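Local coordinates for protein ParA (Salmonella enterica subsp. enterica serovar Newport str. SL317, PDB 3EZF) that probably partitions plasmid DNA as a P-loop ATPase and, in an ADP-dependent manner, acts as a DNA-binding transcriptional regulator, at residues A[267-279]-A[306-320]. Sequence-based numbering, arbitrary orientation.
Sequences LAASDLLLTPTPP and VEPRLSASIGFMSKM
One face of the F316 ring is taken by P276, whose CA lies over the face, 4.0 Å from the ring centroid, a CH-pi contact displaced toward the CE1/CZ rim. L274 CD2 comes obliquely to F316 CE2 at 3.5 Å, and F387 of helix 378-400 meets the ring edge-to-face. F316 reaches both residues because CG stands between its backbone N and carbonyl carbon (chi1 64°), which lays the ring back across the neighbouring strand. A second flat group, the R309 guanidinium, is approached at its edge and near its plane by D271 OD2 and A269 O. R309 NH2 makes a salt bridge with D271 OD2 (3.2 Å), which uses its anti lone pair, and the carboxylate plane is turned 68° from that of the guanidinium. Strands 272-277 and 312-317 run parallel, 14° apart, joined by a helical crossover; they lie at one end of the parallel sheet of a P-loop NTPase fold, where 312-317 is outermost within the chain and 272-277 also bonds to strand 112-116. Backbone bonds alternate in the parallel pattern: I314 N to L273 O and T275 N to I314 O (2.7 Å) both enter nearly along the C=O axis, while L273 N meets A312 O from above the carbonyl plane. Just before L272, D271 O accepts from S311 N and, in the carbonyl plane, from S311 OG (3.1 Å). On the opposite sheet face from F316, M317, bent at chi2, brings SD to T277 CB at 3.6 Å, and the further bend at chi3 turns CE to T277 CG2, while T277 OG1 bonds to Y337 OH.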
ATOM      1  N   LEU A 267     -16.515   6.885   7.397  1.00 40.02           N
ATOM      2  CA  LEU A 267     -16.775   7.273   8.773  1.00 41.76           C
ATOM      3  C   LEU A 267     -18.193   7.766   8.961  1.00 43.39           C
ATOM      4  O   LEU A 267     -18.790   7.557  10.016  1.00 43.05           O
ATOM      5  CB  LEU A 267     -15.841   8.401   9.201  1.00 43.07           C
ATOM      6  CG  LEU A 267     -14.380   8.095   9.479  1.00 38.92           C
ATOM      7  CD1 LEU A 267     -13.736   9.333  10.019  1.00 39.42           C
ATOM      8  CD2 LEU A 267     -14.263   6.967  10.486  1.00 39.19           C
ATOM      9  N   ALA A 268     -18.720   8.432   7.937  1.00 45.69           N
ATOM     10  CA  ALA A 268     -20.067   9.011   7.993  1.00 46.51           C
ATOM     11  C   ALA A 268     -21.247   8.036   7.934  1.00 42.59           C
ATOM     12  O   ALA A 268     -22.385   8.450   8.109  1.00 46.39           O
ATOM     13  CB  ALA A 268     -20.213  10.069   6.878  1.00 40.80           C
ATOM     14  N   ALA A 269     -20.985   6.755   7.703  1.00 41.96           N
ATOM     15  CA  ALA A 269     -22.060   5.783   7.582  1.00 43.13           C
ATOM     16  C   ALA A 269     -21.899   4.601   8.502  1.00 45.14           C
ATOM     17  O   ALA A 269     -22.789   3.749   8.581  1.00 48.11           O
ATOM     18  CB  ALA A 269     -22.135   5.287   6.150  1.00 44.86           C
ATOM     19  N   SER A 270     -20.767   4.553   9.197  1.00 44.36           N
ATOM     20  CA  SER A 270     -20.451   3.455  10.097  1.00 45.40           C
ATOM     21  C   SER A 270     -20.782   3.740  11.552  1.00 47.02           C
ATOM     22  O   SER A 270     -20.719   4.882  12.013  1.00 46.78           O
ATOM     23  CB  SER A 270     -18.971   3.105   9.959  1.00 44.71           C
ATOM     24  OG  SER A 270     -18.609   3.058   8.591  1.00 50.28           O
ATOM     25  N   ASP A 271     -21.128   2.687  12.282  1.00 48.39           N
ATOM     26  CA  ASP A 271     -21.463   2.850  13.685  1.00 52.67           C
ATOM     27  C   ASP A 271     -20.412   2.256  14.603  1.00 48.11           C
ATOM     28  O   ASP A 271     -20.476   2.423  15.819  1.00 47.90           O
ATOM     29  CB  ASP A 271     -22.849   2.245  13.990  1.00 59.33           C
ATOM     30  CG  ASP A 271     -23.205   1.103  13.063  1.00 61.14           C
ATOM     31  OD1 ASP A 271     -22.335   0.235  12.841  1.00 68.64           O
ATOM     32  OD2 ASP A 271     -24.351   1.072  12.563  1.00 55.06           O
ATOM     33  N   LEU A 272     -19.427   1.589  14.015  1.00 48.12           N
ATOM     34  CA  LEU A 272     -18.355   0.966  14.789  1.00 49.02           C
ATOM     35  C   LEU A 272     -16.998   1.155  14.093  1.00 47.88           C
ATOM     36  O   LEU A 272     -16.832   0.823  12.924  1.00 49.23           O
ATOM     37  CB  LEU A 272     -18.662  -0.538  14.974  1.00 47.64           C
ATOM     38  CG  LEU A 272     -17.885  -1.458  15.936  1.00 46.14           C
ATOM     39  CD1 LEU A 272     -17.198  -2.563  15.153  1.00 46.34           C
ATOM     40  CD2 LEU A 272     -16.870  -0.674  16.734  1.00 47.06           C
ATOM     41  N   LEU A 273     -16.030   1.696  14.820  1.00 47.62           N
ATOM     42  CA  LEU A 273     -14.698   1.895  14.275  1.00 50.81           C
ATOM     43  C   LEU A 273     -13.855   0.711  14.707  1.00 54.32           C
ATOM     44  O   LEU A 273     -13.647   0.500  15.896  1.00 56.32           O
ATOM     45  CB  LEU A 273     -14.070   3.158  14.840  1.00 52.90           C
ATOM     46  CG  LEU A 273     -12.874   3.668  14.040  1.00 52.63           C
ATOM     47  CD1 LEU A 273     -13.382   4.337  12.760  1.00 53.43           C
ATOM     48  CD2 LEU A 273     -12.096   4.669  14.860  1.00 54.33           C
ATOM     49  N   LEU A 274     -13.367  -0.069  13.754  1.00 55.65           N
ATOM     50  CA  LEU A 274     -12.551  -1.209  14.120  1.00 56.01           C
ATOM     51  C   LEU A 274     -11.101  -0.908  13.755  1.00 56.30           C
ATOM     52  O   LEU A 274     -10.726  -0.921  12.588  1.00 54.57           O
ATOM     53  CB  LEU A 274     -13.063  -2.471  13.421  1.00 52.90           C
ATOM     54  CG  LEU A 274     -12.470  -3.810  13.866  1.00 50.61           C
ATOM     55  CD1 LEU A 274     -13.254  -4.943  13.249  1.00 53.64           C
ATOM     56  CD2 LEU A 274     -11.018  -3.899  13.435  1.00 54.98           C
ATOM     57  N   THR A 275     -10.298  -0.621  14.779  1.00 58.95           N
ATOM     58  CA  THR A 275      -8.891  -0.294  14.604  1.00 60.91           C
ATOM     59  C   THR A 275      -7.926  -1.415  14.952  1.00 66.96           C
ATOM     60  O   THR A 275      -7.695  -1.718  16.118  1.00 68.57           O
ATOM     61  CB  THR A 275      -8.464   0.902  15.467  1.00 58.09           C
ATOM     62  OG1 THR A 275      -9.227   2.057  15.113  1.00 60.39           O
ATOM     63  CG2 THR A 275      -6.980   1.196  15.260  1.00 54.54           C
ATOM     64  N   PRO A 276      -7.362  -2.062  13.940  1.00 70.96           N
ATOM     65  CA  PRO A 276      -6.414  -3.128  14.251  1.00 75.60           C
ATOM     66  C   PRO A 276      -5.052  -2.426  14.384  1.00 77.27           C
ATOM     67  O   PRO A 276      -4.651  -1.671  13.495  1.00 76.94           O
ATOM     68  CB  PRO A 276      -6.510  -4.028  13.024  1.00 73.70           C
ATOM     69  CG  PRO A 276      -6.761  -3.050  11.929  1.00 74.39           C
ATOM     70  CD  PRO A 276      -7.775  -2.111  12.526  1.00 73.59           C
ATOM     71  N   THR A 277      -4.357  -2.639  15.498  1.00 81.05           N
ATOM     72  CA  THR A 277      -3.055  -1.999  15.703  1.00 83.52           C
ATOM     73  C   THR A 277      -1.892  -2.937  15.407  1.00 83.84           C
ATOM     74  O   THR A 277      -1.834  -4.052  15.924  1.00 82.57           O
ATOM     75  CB  THR A 277      -2.897  -1.471  17.144  1.00 82.89           C
ATOM     76  OG1 THR A 277      -3.956  -0.551  17.432  1.00 85.44           O
ATOM     77  CG2 THR A 277      -1.564  -0.752  17.306  1.00 83.09           C
ATOM     78  N   PRO A 278      -0.956  -2.494  14.555  1.00 85.59           N
ATOM     79  CA  PRO A 278       0.207  -3.306  14.197  1.00 88.03           C
ATOM     80  C   PRO A 278       1.177  -3.434  15.364  1.00 91.18           C
ATOM     81  O   PRO A 278       1.290  -2.525  16.190  1.00 91.35           O
ATOM     82  CB  PRO A 278       0.829  -2.532  13.037  1.00 88.17           C
ATOM     83  CG  PRO A 278      -0.326  -1.786  12.455  1.00 88.11           C
ATOM     84  CD  PRO A 278      -1.042  -1.311  13.684  1.00 86.92           C
ATOM     85  N   PRO A 279       1.893  -4.572  15.440  1.00 94.27           N
ATOM     86  CA  PRO A 279       2.878  -4.872  16.489  1.00 95.23           C
ATOM     87  C   PRO A 279       4.173  -4.081  16.277  1.00 95.00           C
ATOM     88  O   PRO A 279       4.766  -3.562  17.229  1.00 93.63           O
ATOM     89  CB  PRO A 279       3.089  -6.375  16.330  1.00 96.35           C
ATOM     90  CG  PRO A 279       2.971  -6.554  14.839  1.00 95.32           C
ATOM     91  CD  PRO A 279       1.746  -5.713  14.518  1.00 94.17           C
ATOM     92  N   VAL A 306     -23.386  16.712   7.847  1.00 56.36           N
ATOM     93  CA  VAL A 306     -23.650  15.306   8.108  1.00 57.39           C
ATOM     94  C   VAL A 306     -23.419  15.055   9.592  1.00 58.86           C
ATOM     95  O   VAL A 306     -22.710  15.805  10.259  1.00 60.89           O
ATOM     96  CB  VAL A 306     -22.762  14.367   7.243  1.00 53.65           C
ATOM     97  CG1 VAL A 306     -21.754  15.184   6.474  1.00 57.82           C
ATOM     98  CG2 VAL A 306     -22.076  13.324   8.106  1.00 50.92           C
ATOM     99  N   GLU A 307     -24.031  13.993  10.094  1.00 61.65           N
ATOM    100  CA  GLU A 307     -23.951  13.623  11.494  1.00 61.74           C
ATOM    101  C   GLU A 307     -23.457  12.191  11.658  1.00 59.45           C
ATOM    102  O   GLU A 307     -24.248  11.256  11.703  1.00 62.76           O
ATOM    103  CB  GLU A 307     -25.338  13.766  12.117  1.00 68.11           C
ATOM    104  CG  GLU A 307     -26.460  13.153  11.261  1.00 77.99           C
ATOM    105  CD  GLU A 307     -26.601  13.822   9.891  1.00 84.16           C
ATOM    106  OE1 GLU A 307     -26.805  15.057   9.858  1.00 89.75           O
ATOM    107  OE2 GLU A 307     -26.509  13.121   8.852  1.00 80.76           O
ATOM    108  N   PRO A 308     -22.141  12.002  11.779  1.00 56.34           N
ATOM    109  CA  PRO A 308     -21.625  10.641  11.936  1.00 57.86           C
ATOM    110  C   PRO A 308     -22.460   9.748  12.856  1.00 55.03           C
ATOM    111  O   PRO A 308     -23.046  10.214  13.833  1.00 51.46           O
ATOM    112  CB  PRO A 308     -20.197  10.861  12.449  1.00 57.39           C
ATOM    113  CG  PRO A 308     -20.252  12.207  13.085  1.00 60.73           C
ATOM    114  CD  PRO A 308     -21.113  12.993  12.129  1.00 58.15           C
ATOM    115  N   ARG A 309     -22.516   8.466  12.499  1.00 53.39           N
ATOM    116  CA  ARG A 309     -23.249   7.450  13.246  1.00 52.58           C
ATOM    117  C   ARG A 309     -22.299   6.725  14.184  1.00 48.94           C
ATOM    118  O   ARG A 309     -22.731   5.982  15.055  1.00 41.28           O
ATOM    119  CB  ARG A 309     -23.836   6.413  12.292  1.00 55.12           C
ATOM    120  CG  ARG A 309     -24.773   6.955  11.223  1.00 64.98           C
ATOM    121  CD  ARG A 309     -25.113   5.873  10.196  1.00 68.12           C
ATOM    122  NE  ARG A 309     -25.413   4.576  10.820  1.00 72.24           N
ATOM    123  CZ  ARG A 309     -26.550   4.280  11.444  1.00 67.69           C
ATOM    124  NH1 ARG A 309     -27.508   5.188  11.530  1.00 64.14           N
ATOM    125  NH2 ARG A 309     -26.725   3.082  11.986  1.00 59.84           N
ATOM    126  N   LEU A 310     -21.002   6.924  13.974  1.00 48.57           N
ATOM    127  CA  LEU A 310     -19.992   6.268  14.785  1.00 49.54           C
ATOM    128  C   LEU A 310     -20.420   6.265  16.250  1.00 44.92           C
ATOM    129  O   LEU A 310     -20.690   7.309  16.814  1.00 52.34           O
ATOM    130  CB  LEU A 310     -18.654   6.986  14.603  1.00 53.40           C
ATOM    131  CG  LEU A 310     -17.395   6.272  15.088  1.00 54.22           C
ATOM    132  CD1 LEU A 310     -17.380   4.830  14.607  1.00 53.68           C
ATOM    133  CD2 LEU A 310     -16.194   7.034  14.557  1.00 56.60           C
ATOM    134  N   SER A 311     -20.491   5.092  16.868  1.00 43.14           N
ATOM    135  CA  SER A 311     -20.918   4.998  18.263  1.00 41.76           C
ATOM    136  C   SER A 311     -20.211   3.918  19.100  1.00 43.24           C
ATOM    137  O   SER A 311     -20.546   3.713  20.255  1.00 41.71           O
ATOM    138  CB  SER A 311     -22.405   4.723  18.307  1.00 40.89           C
ATOM    139  OG  SER A 311     -22.662   3.455  17.718  1.00 50.00           O
ATOM    140  N   ALA A 312     -19.254   3.215  18.517  1.00 43.33           N
ATOM    141  CA  ALA A 312     -18.536   2.183  19.237  1.00 43.34           C
ATOM    142  C   ALA A 312     -17.139   2.099  18.637  1.00 45.95           C
ATOM    143  O   ALA A 312     -16.888   2.649  17.567  1.00 43.11           O
ATOM    144  CB  ALA A 312     -19.250   0.859  19.086  1.00 40.43           C
ATOM    145  N   SER A 313     -16.226   1.424  19.322  1.00 47.24           N
ATOM    146  CA  SER A 313     -14.882   1.289  18.790  1.00 51.37           C
ATOM    147  C   SER A 313     -14.180   0.077  19.382  1.00 52.42           C
ATOM    148  O   SER A 313     -14.382  -0.272  20.538  1.00 54.70           O
ATOM    149  CB  SER A 313     -14.066   2.551  19.066  1.00 47.80           C
ATOM    150  OG  SER A 313     -13.719   2.618  20.431  1.00 58.72           O
ATOM    151  N   ILE A 314     -13.357  -0.568  18.568  1.00 53.95           N
ATOM    152  CA  ILE A 314     -12.610  -1.732  18.994  1.00 54.69           C
ATOM    153  C   ILE A 314     -11.186  -1.564  18.491  1.00 58.30           C
ATOM    154  O   ILE A 314     -10.973  -1.118  17.367  1.00 59.23           O
ATOM    155  CB  ILE A 314     -13.195  -3.030  18.391  1.00 56.13           C
ATOM    156  CG1 ILE A 314     -14.669  -3.185  18.779  1.00 54.27           C
ATOM    157  CG2 ILE A 314     -12.387  -4.232  18.859  1.00 60.17           C
ATOM    158  CD1 ILE A 314     -14.927  -3.292  20.260  1.00 51.50           C
ATOM    159  N   GLY A 315     -10.218  -1.906  19.335  1.00 63.25           N
ATOM    160  CA  GLY A 315      -8.819  -1.814  18.962  1.00 68.80           C
ATOM    161  C   GLY A 315      -8.126  -3.103  19.366  1.00 73.60           C
ATOM    162  O   GLY A 315      -8.570  -3.760  20.307  1.00 75.44           O
ATOM    163  N   PHE A 316      -7.055  -3.477  18.665  1.00 78.79           N
ATOM    164  CA  PHE A 316      -6.318  -4.707  18.985  1.00 82.25           C
ATOM    165  C   PHE A 316      -4.990  -4.852  18.228  1.00 81.98           C
ATOM    166  O   PHE A 316      -4.807  -4.285  17.155  1.00 77.66           O
ATOM    167  CB  PHE A 316      -7.207  -5.945  18.732  1.00 85.10           C
ATOM    168  CG  PHE A 316      -7.600  -6.146  17.286  1.00 88.37           C
ATOM    169  CD1 PHE A 316      -6.684  -6.623  16.356  1.00 89.36           C
ATOM    170  CD2 PHE A 316      -8.894  -5.860  16.858  1.00 91.56           C
ATOM    171  CE1 PHE A 316      -7.046  -6.810  15.021  1.00 89.88           C
ATOM    172  CE2 PHE A 316      -9.264  -6.045  15.522  1.00 91.71           C
ATOM    173  CZ  PHE A 316      -8.338  -6.522  14.605  1.00 89.49           C
ATOM    174  N   MET A 317      -4.066  -5.619  18.798  1.00 84.19           N
ATOM    175  CA  MET A 317      -2.772  -5.843  18.172  1.00 86.56           C
ATOM    176  C   MET A 317      -2.889  -6.910  17.095  1.00 90.21           C
ATOM    177  O   MET A 317      -3.770  -7.768  17.163  1.00 90.02           O
ATOM    178  CB  MET A 317      -1.754  -6.275  19.220  1.00 88.55           C
ATOM    179  CG  MET A 317      -1.602  -5.275  20.346  1.00 91.81           C
ATOM    180  SD  MET A 317      -1.514  -3.568  19.734  1.00 94.42           S
ATOM    181  CE  MET A 317       0.196  -3.514  19.122  1.00 90.98           C
ATOM    182  N   SER A 318      -1.996  -6.862  16.109  1.00 94.08           N
ATOM    183  CA  SER A 318      -2.015  -7.826  15.009  1.00 98.86           C
ATOM    184  C   SER A 318      -0.752  -8.704  14.935  1.00100.41           C
ATOM    185  O   SER A 318       0.333  -8.242  14.585  1.00101.67           O
ATOM    186  CB  SER A 318      -2.224  -7.086  13.677  1.00 99.40           C
ATOM    187  OG  SER A 318      -2.878  -7.905  12.718  1.00 99.23           O
ATOM    188  N   LYS A 319      -0.922  -9.980  15.260  1.00101.33           N
ATOM    189  CA  LYS A 319       0.153 -10.968  15.257  1.00103.00           C
ATOM    190  C   LYS A 319       1.218 -10.648  16.289  1.00103.30           C
ATOM    191  O   LYS A 319       2.302 -11.227  16.264  1.00103.65           O
ATOM    192  CB  LYS A 319       0.798 -11.089  13.869  1.00101.24           C
ATOM    193  CG  LYS A 319       0.892 -12.532  13.342  1.00 97.73           C
ATOM    194  CD  LYS A 319       1.569 -13.482  14.325  1.00 93.26           C
ATOM    195  CE  LYS A 319       1.404 -14.937  13.898  1.00 92.52           C
ATOM    196  NZ  LYS A 319       1.903 -15.193  12.520  1.00 90.88           N
ATOM    197  N   MET A 320       0.909  -9.720  17.190  1.00104.71           N
ATOM    198  CA  MET A 320       1.837  -9.346  18.251  1.00106.97           C
ATOM    199  C   MET A 320       2.585 -10.604  18.686  1.00107.52           C
ATOM    200  O   MET A 320       1.969 -11.598  19.074  1.00106.07           O
ATOM    201  CB  MET A 320       1.069  -8.775  19.443  1.00107.24           C
ATOM    202  CG  MET A 320       1.901  -8.624  20.705  1.00108.15           C
ATOM    203  SD  MET A 320       0.869  -8.625  22.171  1.00108.75           S
ATOM    204  CE  MET A 320       1.942  -9.441  23.401  1.00107.52           C
TER